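Local atomic coordinates of paenibacillus xanthan lyase (Paenibacillus, PDB entry 6F2P), a protein that probably cleaves the polysaccharide xanthan by beta-elimination, as a calcium-binding lyase of polysaccharide lyase family 8. Residues Ile462-His474 with Thr481-Ile493. Residues are numbered along the deposited sequence; the frame is centred on the assembly and turned at random.
With CA (calcium ion), chain B.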
loop_
_atom_site.group_PDB
_atom_site.type_symbol
_atom_site.label_atom_id
_atom_site.label_comp_id
_atom_site.label_asym_id
_atom_site.label_seq_id
_atom_site.Cartn_x
_atom_site.Cartn_y
_atom_site.Cartn_z
ATOM N N ILE A 462 -6.148 0.568 -12.705
ATOM C CA ILE A 462 -6.434 1.397 -13.858
ATOM C C ILE A 462 -7.945 1.598 -14.015
ATOM O O ILE A 462 -8.741 0.722 -13.659
ATOM C CB ILE A 462 -5.768 0.822 -15.139
ATOM C CG1 ILE A 462 -5.319 1.956 -16.062
ATOM C CG2 ILE A 462 -6.687 -0.150 -15.848
ATOM C CD1 ILE A 462 -4.310 1.520 -17.105
ATOM N N LEU A 463 -8.325 2.781 -14.498
ATOM C CA LEU A 463 -9.724 3.127 -14.755
ATOM C C LEU A 463 -10.592 3.088 -13.503
ATOM O O LEU A 463 -11.822 3.158 -13.582
ATOM C CB LEU A 463 -10.305 2.216 -15.839
ATOM C CG LEU A 463 -9.570 2.295 -17.178
ATOM C CD1 LEU A 463 -10.206 1.393 -18.219
ATOM C CD2 LEU A 463 -9.544 3.730 -17.659
ATOM N N GLY A 464 -9.949 2.992 -12.345
ATOM C CA GLY A 464 -10.663 2.813 -11.098
ATOM C C GLY A 464 -11.522 1.557 -11.064
ATOM O O GLY A 464 -12.441 1.473 -10.251
ATOM N N GLN A 465 -11.214 0.586 -11.929
ATOM C CA GLN A 465 -12.042 -0.613 -12.102
ATOM C C GLN A 465 -11.247 -1.927 -12.158
ATOM O O GLN A 465 -11.760 -2.994 -11.828
ATOM C CB GLN A 465 -12.858 -0.501 -13.388
ATOM C CG GLN A 465 -13.887 0.605 -13.394
ATOM C CD GLN A 465 -14.888 0.418 -14.504
ATOM O OE1 GLN A 465 -15.562 -0.616 -14.580
ATOM N NE2 GLN A 465 -14.979 1.408 -15.391
ATOM N N TYR A 466 -10.002 -1.851 -12.602
ATOM C CA TYR A 466 -9.208 -3.055 -12.805
ATOM C C TYR A 466 -7.927 -2.922 -11.998
ATOM O O TYR A 466 -7.375 -1.833 -11.859
ATOM C CB TYR A 466 -8.918 -3.265 -14.305
ATOM C CG TYR A 466 -10.152 -3.087 -15.160
ATOM C CD1 TYR A 466 -11.322 -3.778 -14.869
ATOM C CD2 TYR A 466 -10.164 -2.201 -16.239
ATOM C CE1 TYR A 466 -12.468 -3.609 -15.635
ATOM C CE2 TYR A 466 -11.310 -2.025 -17.019
ATOM C CZ TYR A 466 -12.457 -2.735 -16.708
ATOM O OH TYR A 466 -13.599 -2.567 -17.459
ATOM N N GLY A 467 -7.457 -4.026 -11.441
ATOM C CA GLY A 467 -6.318 -3.947 -10.557
ATOM C C GLY A 467 -5.490 -5.204 -10.588
ATOM O O GLY A 467 -5.929 -6.253 -11.077
ATOM N N VAL A 468 -4.279 -5.084 -10.065
ATOM C CA VAL A 468 -3.365 -6.197 -9.935
ATOM C C VAL A 468 -2.670 -6.037 -8.586
ATOM O O VAL A 468 -2.227 -4.935 -8.239
ATOM C CB VAL A 468 -2.331 -6.210 -11.094
ATOM C CG1 VAL A 468 -1.744 -4.830 -11.299
ATOM C CG2 VAL A 468 -1.230 -7.230 -10.835
ATOM N N SER A 469 -2.603 -7.121 -7.812
ATOM C CA SER A 469 -1.894 -7.087 -6.540
ATOM C C SER A 469 -0.927 -8.234 -6.439
ATOM O O SER A 469 -1.067 -9.250 -7.127
ATOM C CB SER A 469 -2.858 -7.173 -5.364
ATOM O OG SER A 469 -3.713 -6.052 -5.302
ATOM N N GLY A 470 0.047 -8.078 -5.554
ATOM C CA GLY A 470 1.006 -9.127 -5.318
ATOM C C GLY A 470 1.508 -9.140 -3.896
ATOM O O GLY A 470 1.496 -8.121 -3.194
ATOM N N MET A 471 1.968 -10.316 -3.483
ATOM C CA MET A 471 2.546 -10.506 -2.170
ATOM C C MET A 471 3.673 -11.513 -2.263
ATOM O O MET A 471 3.473 -12.631 -2.741
ATOM C CB MET A 471 1.478 -11.041 -1.221
ATOM C CG MET A 471 1.987 -11.448 0.140
ATOM S SD MET A 471 0.636 -12.007 1.195
ATOM C CE MET A 471 1.561 -12.516 2.648
ATOM N N GLU A 472 4.863 -11.119 -1.828
ATOM C CA GLU A 472 5.901 -12.103 -1.567
ATOM C C GLU A 472 5.686 -12.665 -0.162
ATOM O O GLU A 472 6.010 -12.028 0.845
ATOM C CB GLU A 472 7.299 -11.510 -1.712
ATOM C CG GLU A 472 8.399 -12.551 -1.576
ATOM C CD GLU A 472 9.751 -12.039 -2.036
ATOM O OE1 GLU A 472 9.926 -10.804 -2.107
ATOM O OE2 GLU A 472 10.638 -12.871 -2.329
ATOM N N LEU A 473 5.100 -13.851 -0.101
ATOM C CA LEU A 473 4.858 -14.509 1.163
ATOM C C LEU A 473 6.157 -15.023 1.755
ATOM O O LEU A 473 7.002 -15.555 1.044
ATOM C CB LEU A 473 3.900 -15.681 0.960
ATOM C CG LEU A 473 3.757 -16.611 2.165
ATOM C CD1 LEU A 473 3.165 -15.859 3.351
ATOM C CD2 LEU A 473 2.905 -17.824 1.821
ATOM N N HIS A 474 6.323 -14.837 3.055
ATOM C CA HIS A 474 7.316 -15.584 3.810
ATOM C C HIS A 474 6.760 -15.839 5.198
ATOM O O HIS A 474 6.855 -14.976 6.073
ATOM C CB HIS A 474 8.629 -14.825 3.928
ATOM C CG HIS A 474 9.686 -15.594 4.660
ATOM N ND1 HIS A 474 10.805 -14.993 5.200
ATOM C CD2 HIS A 474 9.791 -16.912 4.941
ATOM C CE1 HIS A 474 11.552 -15.915 5.785
ATOM N NE2 HIS A 474 10.960 -17.087 5.646
ATOM N N THR A 481 8.166 -19.756 1.425
ATOM C CA THR A 481 8.105 -18.473 0.755
ATOM C C THR A 481 7.438 -18.657 -0.601
ATOM O O THR A 481 7.468 -19.750 -1.175
ATOM C CB THR A 481 9.511 -17.868 0.611
ATOM O OG1 THR A 481 9.413 -16.472 0.309
ATOM C CG2 THR A 481 10.297 -18.596 -0.467
ATOM N N ALA A 482 6.805 -17.605 -1.104
ATOM C CA ALA A 482 6.097 -17.700 -2.373
ATOM C C ALA A 482 5.814 -16.335 -2.976
ATOM O O ALA A 482 5.738 -15.332 -2.262
ATOM C CB ALA A 482 4.805 -18.450 -2.185
ATOM N N LYS A 483 5.659 -16.305 -4.298
ATOM C CA LYS A 483 5.204 -15.102 -4.984
ATOM C C LYS A 483 3.797 -15.309 -5.541
ATOM O O LYS A 483 3.576 -16.072 -6.493
ATOM C CB LYS A 483 6.195 -14.666 -6.059
ATOM C CG LYS A 483 7.438 -14.036 -5.471
ATOM C CD LYS A 483 8.646 -14.158 -6.382
ATOM C CE LYS A 483 9.859 -13.510 -5.734
ATOM N NZ LYS A 483 11.052 -13.499 -6.618
ATOM N N LYS A 484 2.843 -14.633 -4.911
ATOM C CA LYS A 484 1.434 -14.782 -5.232
ATOM C C LYS A 484 0.924 -13.476 -5.825
ATOM O O LYS A 484 1.149 -12.394 -5.262
ATOM C CB LYS A 484 0.648 -15.133 -3.966
ATOM C CG LYS A 484 1.211 -16.322 -3.213
ATOM C CD LYS A 484 0.693 -16.401 -1.772
ATOM C CE LYS A 484 -0.826 -16.583 -1.722
ATOM N NZ LYS A 484 -1.277 -17.916 -2.210
ATOM N N SER A 485 0.242 -13.576 -6.962
ATOM C CA SER A 485 -0.270 -12.394 -7.639
ATOM C C SER A 485 -1.747 -12.551 -7.954
ATOM O O SER A 485 -2.225 -13.648 -8.223
ATOM C CB SER A 485 0.523 -12.119 -8.921
ATOM O OG SER A 485 1.863 -11.755 -8.628
ATOM N N TRP A 486 -2.473 -11.444 -7.911
ATOM C CA TRP A 486 -3.886 -11.473 -8.243
ATOM C C TRP A 486 -4.177 -10.448 -9.343
ATOM O O TRP A 486 -3.615 -9.350 -9.346
ATOM C CB TRP A 486 -4.734 -11.227 -6.993
ATOM C CG TRP A 486 -4.532 -12.259 -5.911
ATOM C CD1 TRP A 486 -5.252 -13.412 -5.721
ATOM C CD2 TRP A 486 -3.545 -12.231 -4.869
ATOM N NE1 TRP A 486 -4.768 -14.099 -4.628
ATOM C CE2 TRP A 486 -3.726 -13.393 -4.085
ATOM C CE3 TRP A 486 -2.529 -11.334 -4.523
ATOM C CZ2 TRP A 486 -2.925 -13.681 -2.972
ATOM C CZ3 TRP A 486 -1.728 -11.626 -3.420
ATOM C CH2 TRP A 486 -1.936 -12.792 -2.657
ATOM N N PHE A 487 -5.020 -10.830 -10.299
ATOM C CA PHE A 487 -5.297 -9.988 -11.459
ATOM C C PHE A 487 -6.794 -9.889 -11.605
ATOM O O PHE A 487 -7.462 -10.856 -11.959
ATOM C CB PHE A 487 -4.655 -10.569 -12.722
ATOM C CG PHE A 487 -3.169 -10.782 -12.591
ATOM C CD1 PHE A 487 -2.670 -11.887 -11.912
ATOM C CD2 PHE A 487 -2.271 -9.869 -13.135
ATOM C CE1 PHE A 487 -1.307 -12.080 -11.776
ATOM C CE2 PHE A 487 -0.900 -10.055 -13.008
ATOM C CZ PHE A 487 -0.417 -11.166 -12.329
ATOM N N MET A 488 -7.318 -8.711 -11.309
ATOM C CA MET A 488 -8.746 -8.554 -11.110
ATOM C C MET A 488 -9.351 -7.692 -12.206
ATOM O O MET A 488 -9.086 -6.495 -12.264
ATOM C CB MET A 488 -8.973 -7.950 -9.725
ATOM C CG MET A 488 -8.506 -8.878 -8.607
ATOM S SD MET A 488 -7.844 -8.089 -7.127
ATOM C CE MET A 488 -6.187 -7.656 -7.644
ATOM N N PHE A 489 -10.150 -8.303 -13.080
ATOM C CA PHE A 489 -10.660 -7.608 -14.265
ATOM C C PHE A 489 -12.157 -7.344 -14.192
ATOM O O PHE A 489 -12.670 -7.001 -13.130
ATOM C CB PHE A 489 -10.287 -8.362 -15.544
ATOM C CG PHE A 489 -8.798 -8.529 -15.734
ATOM C CD1 PHE A 489 -7.983 -7.427 -15.948
ATOM C CD2 PHE A 489 -8.214 -9.784 -15.686
ATOM C CE1 PHE A 489 -6.606 -7.574 -16.125
ATOM C CE2 PHE A 489 -6.846 -9.944 -15.857
ATOM C CZ PHE A 489 -6.039 -8.836 -16.080
ATOM N N ASP A 490 -12.863 -7.481 -15.310
ATOM C CA ASP A 490 -14.288 -7.143 -15.296
ATOM C C ASP A 490 -15.176 -8.236 -14.692
ATOM O O ASP A 490 -16.146 -7.931 -14.008
ATOM C CB ASP A 490 -14.795 -6.721 -16.684
ATOM C CG ASP A 490 -14.498 -7.745 -17.748
ATOM O OD1 ASP A 490 -13.546 -8.517 -17.554
ATOM O OD2 ASP A 490 -15.206 -7.782 -18.778
ATOM N N ASP A 491 -14.850 -9.501 -14.940
ATOM C CA ASP A 491 -15.684 -10.598 -14.457
ATOM C C ASP A 491 -14.853 -11.829 -14.134
ATOM O O ASP A 491 -15.387 -12.923 -14.021
ATOM C CB ASP A 491 -16.781 -10.949 -15.471
ATOM C CG ASP A 491 -16.226 -11.337 -16.840
ATOM O OD1 ASP A 491 -14.993 -11.290 -17.040
ATOM O OD2 ASP A 491 -17.038 -11.650 -17.736
ATOM N N GLU A 492 -13.546 -11.652 -13.999
ATOM C CA GLU A 492 -12.684 -12.753 -13.595
ATOM C C GLU A 492 -11.589 -12.263 -12.674
ATOM O O GLU A 492 -11.218 -11.088 -12.706
ATOM C CB GLU A 492 -12.050 -13.445 -14.808
ATOM C CG GLU A 492 -11.116 -12.571 -15.624
ATOM C CD GLU A 492 -11.829 -11.863 -16.767
ATOM O OE1 GLU A 492 -12.290 -10.725 -16.551
ATOM O OE2 GLU A 492 -11.935 -12.440 -17.879
ATOM N N ILE A 493 -11.086 -13.176 -11.849
ATOM C CA ILE A 493 -9.871 -12.941 -11.083
ATOM C C ILE A 493 -8.851 -14.013 -11.426
ATOM O O ILE A 493 -9.133 -15.204 -11.317
ATOM C CB ILE A 493 -10.120 -12.986 -9.571
ATOM C CG1 ILE A 493 -11.094 -11.884 -9.160
ATOM C CG2 ILE A 493 -8.809 -12.841 -8.823
ATOM C CD1 ILE A 493 -12.402 -12.407 -8.649
HETATM CA CA CA B . -13.459 -10.679 -18.785
HETATM O O HOH W 1 9.715 -15.591 -2.202
#
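Trp486 lays the benzo edge of its indole along the neighbouring strand from Ser469 to Met471, with the backbone of Gly470 at the ring's edge. CZ3 of Trp486 comes within 3.9 Å of Met471 CB, which lies in the plane of the ring. On the same face Met488, bent at chi2 and chi3, swings its CE over the side-chain-less Gly467 to lie 3.6 Å from Ser469 N. Leu384 and Phe382 of strand 380-385 pack against this row, touching Trp486 and Met488 respectively.

Val468 and Phe487 stand side by side on the other face. With CG2 of Val468 anti to its N (CG1 at chi1 47°), that methyl meets Phe487 CE2 at 3.6 Å, oblique to the ring. Further along, Glu472 OE2 lies against Lys483 CE, but the charges stay short of a salt bridge; Lys483 NZ finds its polar partner in Ser644.

Beneath the side chains, paired backbone bonds run from Gly467 with Met488 to Leu473 with Ala482. At that last pair Leu473 O takes two donors, Ala482 N and the hydroxyl of Thr481. Thr481 OG1 lies 2.7 Å from Leu473 O, and a water links the same hydroxyl to Glu472 OE2. A valine in place of Thr481 would probably leave Leu473 O with one donor fewer and the water without its hold on this strand.

Beyond Phe489 the chain turns so that Asp490, Asp491 and Glu492, the last through both carboxylate oxygens, bind a calcium ion completed by Gln636 and Glu651. This is an antiparallel beta hairpin within the super-sandwich domain of family 8 lyases, leading into a calcium-binding turn.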